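SusD homolog (Bacteroides thetaiotaomicron VPI-5482, PDB 3IV0) probably binds glycans at the outer membrane as a member of the SusD family, although its own ligand is not known. Local coordinates at residues Ile206-Leu214 against Phe365-Glu376. Residues are numbered along the deposited sequence; the frame is centred on the assembly and turned at random. Where two conformers were deposited one is given.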
loop_
_atom_site.group_PDB
_atom_site.type_symbol
_atom_site.label_atom_id
_atom_site.label_comp_id
_atom_site.label_asym_id
_atom_site.label_seq_id
_atom_site.Cartn_x
_atom_site.Cartn_y
_atom_site.Cartn_z
ATOM N N ILE A 206 10.745 2.471 -8.475
ATOM C CA ILE A 206 11.622 1.572 -7.742
ATOM C C ILE A 206 10.862 0.857 -6.625
ATOM O O ILE A 206 10.998 -0.367 -6.472
ATOM C CB ILE A 206 12.833 2.347 -7.183
ATOM C CG1 ILE A 206 13.748 2.816 -8.326
ATOM C CG2 ILE A 206 13.621 1.462 -6.200
ATOM C CD1 ILE A 206 14.733 3.897 -7.905
ATOM N N ALA A 207 10.084 1.570 -5.833
ATOM C CA ALA A 207 9.369 0.952 -4.723
ATOM C C ALA A 207 8.417 -0.119 -5.214
ATOM O O ALA A 207 8.336 -1.225 -4.664
ATOM C CB ALA A 207 8.631 1.983 -3.909
ATOM N N LEU A 208 7.663 0.168 -6.270
ATOM C CA LEU A 208 6.735 -0.797 -6.821
ATOM C C LEU A 208 7.466 -2.055 -7.304
ATOM O O LEU A 208 7.059 -3.177 -7.051
ATOM C CB LEU A 208 5.917 -0.178 -7.954
ATOM C CG LEU A 208 4.968 -1.136 -8.674
ATOM C CD1 LEU A 208 4.033 -1.890 -7.716
ATOM C CD2 LEU A 208 4.187 -0.431 -9.779
HETATM N N MSE A 209 8.590 -1.869 -7.971
HETATM C CA MSE A 209 9.355 -3.011 -8.445
HETATM C C MSE A 209 9.886 -3.858 -7.323
HETATM O O MSE A 209 9.919 -5.085 -7.429
HETATM C CB MSE A 209 10.479 -2.548 -9.353
HETATM C CG MSE A 209 10.031 -1.975 -10.729
HETATM SE SE MSE A 209 11.481 -1.431 -11.855
HETATM C CE MSE A 209 12.194 -3.210 -12.405
HETATM N N MSE A 210 10.267 -3.217 -6.213
HETATM C CA MSE A 210 10.717 -3.983 -5.064
HETATM C C MSE A 210 9.601 -4.829 -4.491
HETATM O O MSE A 210 9.792 -6.005 -4.201
HETATM C CB MSE A 210 11.310 -3.091 -3.980
HETATM C CG MSE A 210 12.482 -2.298 -4.453
HETATM SE SE MSE A 210 13.138 -0.915 -3.225
HETATM C CE MSE A 210 13.942 -1.980 -2.049
ATOM N N HIS A 211 8.401 -4.252 -4.400
ATOM C CA HIS A 211 7.250 -4.994 -3.917
ATOM C C HIS A 211 6.897 -6.152 -4.837
ATOM O O HIS A 211 6.624 -7.258 -4.376
ATOM C CB HIS A 211 6.063 -4.054 -3.803
ATOM C CG HIS A 211 5.932 -3.449 -2.471
ATOM N ND1 HIS A 211 6.613 -2.317 -2.058
ATOM C CD2 HIS A 211 5.177 -3.852 -1.434
ATOM C CE1 HIS A 211 6.273 -2.061 -0.799
ATOM N NE2 HIS A 211 5.404 -2.975 -0.409
ATOM N N ILE A 212 6.936 -5.937 -6.141
ATOM C CA ILE A 212 6.568 -6.993 -7.083
ATOM C C ILE A 212 7.562 -8.147 -6.973
ATOM O O ILE A 212 7.158 -9.323 -6.880
ATOM C CB ILE A 212 6.475 -6.456 -8.519
ATOM C CG1 ILE A 212 5.294 -5.522 -8.699
ATOM C CG2 ILE A 212 6.369 -7.625 -9.524
ATOM C CD1 ILE A 212 5.333 -4.751 -10.014
ATOM N N ASN A 213 8.853 -7.846 -6.939
ATOM C CA ASN A 213 9.863 -8.893 -6.742
ATOM C C ASN A 213 9.610 -9.682 -5.463
ATOM O O ASN A 213 9.750 -10.900 -5.440
ATOM C CB ASN A 213 11.244 -8.279 -6.700
ATOM C CG ASN A 213 11.852 -8.128 -8.081
ATOM O OD1 ASN A 213 12.204 -9.122 -8.732
ATOM N ND2 ASN A 213 11.967 -6.889 -8.547
ATOM N N LEU A 214 9.261 -9.012 -4.372
ATOM C CA LEU A 214 9.078 -9.699 -3.095
ATOM C C LEU A 214 7.818 -10.559 -3.071
ATOM O O LEU A 214 7.776 -11.598 -2.394
ATOM C CB LEU A 214 9.137 -8.705 -1.940
ATOM C CG LEU A 214 10.549 -8.103 -1.762
ATOM C CD1 LEU A 214 10.483 -6.902 -0.840
ATOM C CD2 LEU A 214 11.509 -9.155 -1.182
ATOM N N PHE A 365 3.849 4.184 -0.673
ATOM C CA PHE A 365 5.231 3.767 -0.520
ATOM C C PHE A 365 5.981 4.944 0.036
ATOM O O PHE A 365 5.849 6.077 -0.457
ATOM C CB PHE A 365 5.855 3.384 -1.859
ATOM C CG PHE A 365 5.160 2.253 -2.587
ATOM C CD1 PHE A 365 4.835 1.048 -1.956
ATOM C CD2 PHE A 365 4.895 2.380 -3.965
ATOM C CE1 PHE A 365 4.234 0.035 -2.642
ATOM C CE2 PHE A 365 4.284 1.326 -4.654
ATOM C CZ PHE A 365 3.938 0.177 -3.974
ATOM N N ARG A 366 6.821 4.720 1.039
ATOM C CA ARG A 366 7.709 5.791 1.476
ATOM C C ARG A 366 9.113 5.286 1.775
ATOM O O ARG A 366 9.376 4.067 1.791
ATOM C CB ARG A 366 7.154 6.587 2.635
ATOM C CG ARG A 366 6.986 5.813 3.889
ATOM C CD ARG A 366 6.494 6.749 5.014
ATOM N NE ARG A 366 6.034 5.985 6.170
ATOM C CZ ARG A 366 6.725 5.828 7.300
ATOM N NH1 ARG A 366 7.924 6.330 7.469
ATOM N NH2 ARG A 366 6.183 5.142 8.284
ATOM N N TYR A 367 10.044 6.208 1.952
ATOM C CA TYR A 367 11.461 5.879 1.941
ATOM C C TYR A 367 11.847 4.937 3.074
ATOM O O TYR A 367 12.642 4.033 2.854
ATOM C CB TYR A 367 12.251 7.171 1.931
ATOM C CG TYR A 367 13.739 7.060 1.725
ATOM C CD1 TYR A 367 14.305 6.323 0.686
ATOM C CD2 TYR A 367 14.596 7.788 2.529
ATOM C CE1 TYR A 367 15.691 6.273 0.524
ATOM C CE2 TYR A 367 15.969 7.788 2.333
ATOM C CZ TYR A 367 16.496 7.005 1.367
ATOM O OH TYR A 367 17.861 6.996 1.184
ATOM N N ALA A 368 11.273 5.066 4.268
ATOM C CA ALA A 368 11.623 4.143 5.344
ATOM C C ALA A 368 11.234 2.731 4.964
ATOM O O ALA A 368 11.961 1.773 5.261
ATOM C CB ALA A 368 10.925 4.521 6.682
ATOM N N GLY A 369 10.054 2.577 4.364
ATOM C CA GLY A 369 9.614 1.259 3.892
ATOM C C GLY A 369 10.574 0.653 2.899
ATOM O O GLY A 369 10.925 -0.533 3.010
ATOM N N ALA A 370 10.981 1.428 1.906
ATOM C CA ALA A 370 11.869 0.950 0.868
ATOM C C ALA A 370 13.235 0.567 1.412
ATOM O O ALA A 370 13.767 -0.460 1.025
ATOM C CB ALA A 370 11.993 1.989 -0.229
ATOM N N LEU A 371 13.727 1.317 2.385
ATOM C CA LEU A 371 14.997 0.949 3.009
ATOM C C LEU A 371 14.865 -0.393 3.700
ATOM O O LEU A 371 15.800 -1.175 3.719
ATOM C CB LEU A 371 15.437 2.038 4.016
ATOM C CG LEU A 371 15.805 3.367 3.415
ATOM C CD1 LEU A 371 16.110 4.365 4.544
ATOM C CD2 LEU A 371 17.000 3.231 2.440
ATOM N N LEU A 372 13.720 -0.641 4.334
ATOM C CA LEU A 372 13.500 -1.924 5.013
ATOM C C LEU A 372 13.340 -3.054 4.044
ATOM O O LEU A 372 13.792 -4.155 4.316
ATOM C CB LEU A 372 12.334 -1.840 5.992
ATOM C CG LEU A 372 12.555 -0.907 7.201
ATOM C CD1 LEU A 372 11.247 -0.644 7.942
ATOM C CD2 LEU A 372 13.658 -1.426 8.146
ATOM N N LEU A 373 12.744 -2.826 2.878
ATOM C CA LEU A 373 12.692 -3.861 1.841
ATOM C C LEU A 373 14.078 -4.239 1.336
ATOM O O LEU A 373 14.378 -5.403 1.094
ATOM C CB LEU A 373 11.831 -3.414 0.665
ATOM C CG LEU A 373 10.334 -3.166 0.916
ATOM C CD1 LEU A 373 9.665 -2.828 -0.424
ATOM C CD2 LEU A 373 9.672 -4.359 1.617
ATOM N N TYR A 374 14.919 -3.233 1.136
ATOM C CA TYR A 374 16.313 -3.412 0.738
ATOM C C TYR A 374 17.038 -4.243 1.806
ATOM O O TYR A 374 17.651 -5.258 1.512
ATOM C CB TYR A 374 16.915 -2.024 0.536
ATOM C CG TYR A 374 18.315 -1.913 0.047
ATOM C CD1 TYR A 374 19.047 -2.993 -0.383
ATOM C CD2 TYR A 374 18.890 -0.663 -0.051
ATOM C CE1 TYR A 374 20.348 -2.824 -0.862
ATOM C CE2 TYR A 374 20.167 -0.500 -0.529
ATOM C CZ TYR A 374 20.897 -1.578 -0.905
ATOM O OH TYR A 374 22.198 -1.429 -1.341
ATOM N N ALA A 375 16.879 -3.855 3.067
ATOM C CA ALA A 375 17.467 -4.638 4.147
ATOM C C ALA A 375 16.944 -6.070 4.144
ATOM O O ALA A 375 17.715 -7.018 4.354
ATOM C CB ALA A 375 17.181 -3.990 5.483
ATOM N N GLU A 376 15.637 -6.263 3.987
ATOM C CA GLU A 376 15.054 -7.578 3.997
ATOM C C GLU A 376 15.683 -8.465 2.939
ATOM O O GLU A 376 15.999 -9.631 3.198
ATOM C CB GLU A 376 13.552 -7.443 3.730
ATOM C CG GLU A 376 12.828 -8.747 3.573
ATOM C CD GLU A 376 11.354 -8.586 3.310
ATOM O OE1 GLU A 376 10.809 -7.533 3.644
ATOM O OE2 GLU A 376 10.753 -9.555 2.780
#
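F365 holds CG beside its backbone N and opposite the carbonyl carbon (chi1 -59°), which lays its ring against A207, L208 and H211. L373 has the same first torsion, and its CD1 reaches the H211 ring. The two residues meet H211 differently. F365 CE1 lies over one face of the imidazole, offset to its rim, 3.4 Å from H211 ND1. L373 CD1 comes in obliquely, 3.5 Å from H211 CE1. The planes of the two aromatic rings are inclined by 35°. H211 ND1 also donates a weak bond of 3.3 Å to A207 O, one turn back, and this oxygen lies at the edge of the imidazole, in its plane. H428 meets the same imidazole from outside the two segments.

The A207 methyl packs on the base of the phenyl ring, with A207 CB 3.7 Å from F365 CG. With F365 replaced by alanine, a gap would probably open beside A207 and L208, and H211 would lose the ring over one face. Further along, in one of its two conformers, selenomethionine M210 bends at its last torsion and brings CE to 3.7 Å from L373 CB, close to the A370 carbonyl. L214 CD1 meets L373 CD2 at 3.6 Å. L214 CD2 lies near the carboxylate of E376, which forms a salt bridge with R435.

The contact joins helix 202-219 to the end of strand 362-366 and to helix 367-381, inside the largely helical SusD-type fold. The axes of the two helix segments come within 10.4 Å and cross at 40°. No hydrogen bond crosses between the segments, so their cohesion rests on apolar and aromatic packing, with the buried imidazole, weakly bonded to A207 O, set among these side chains.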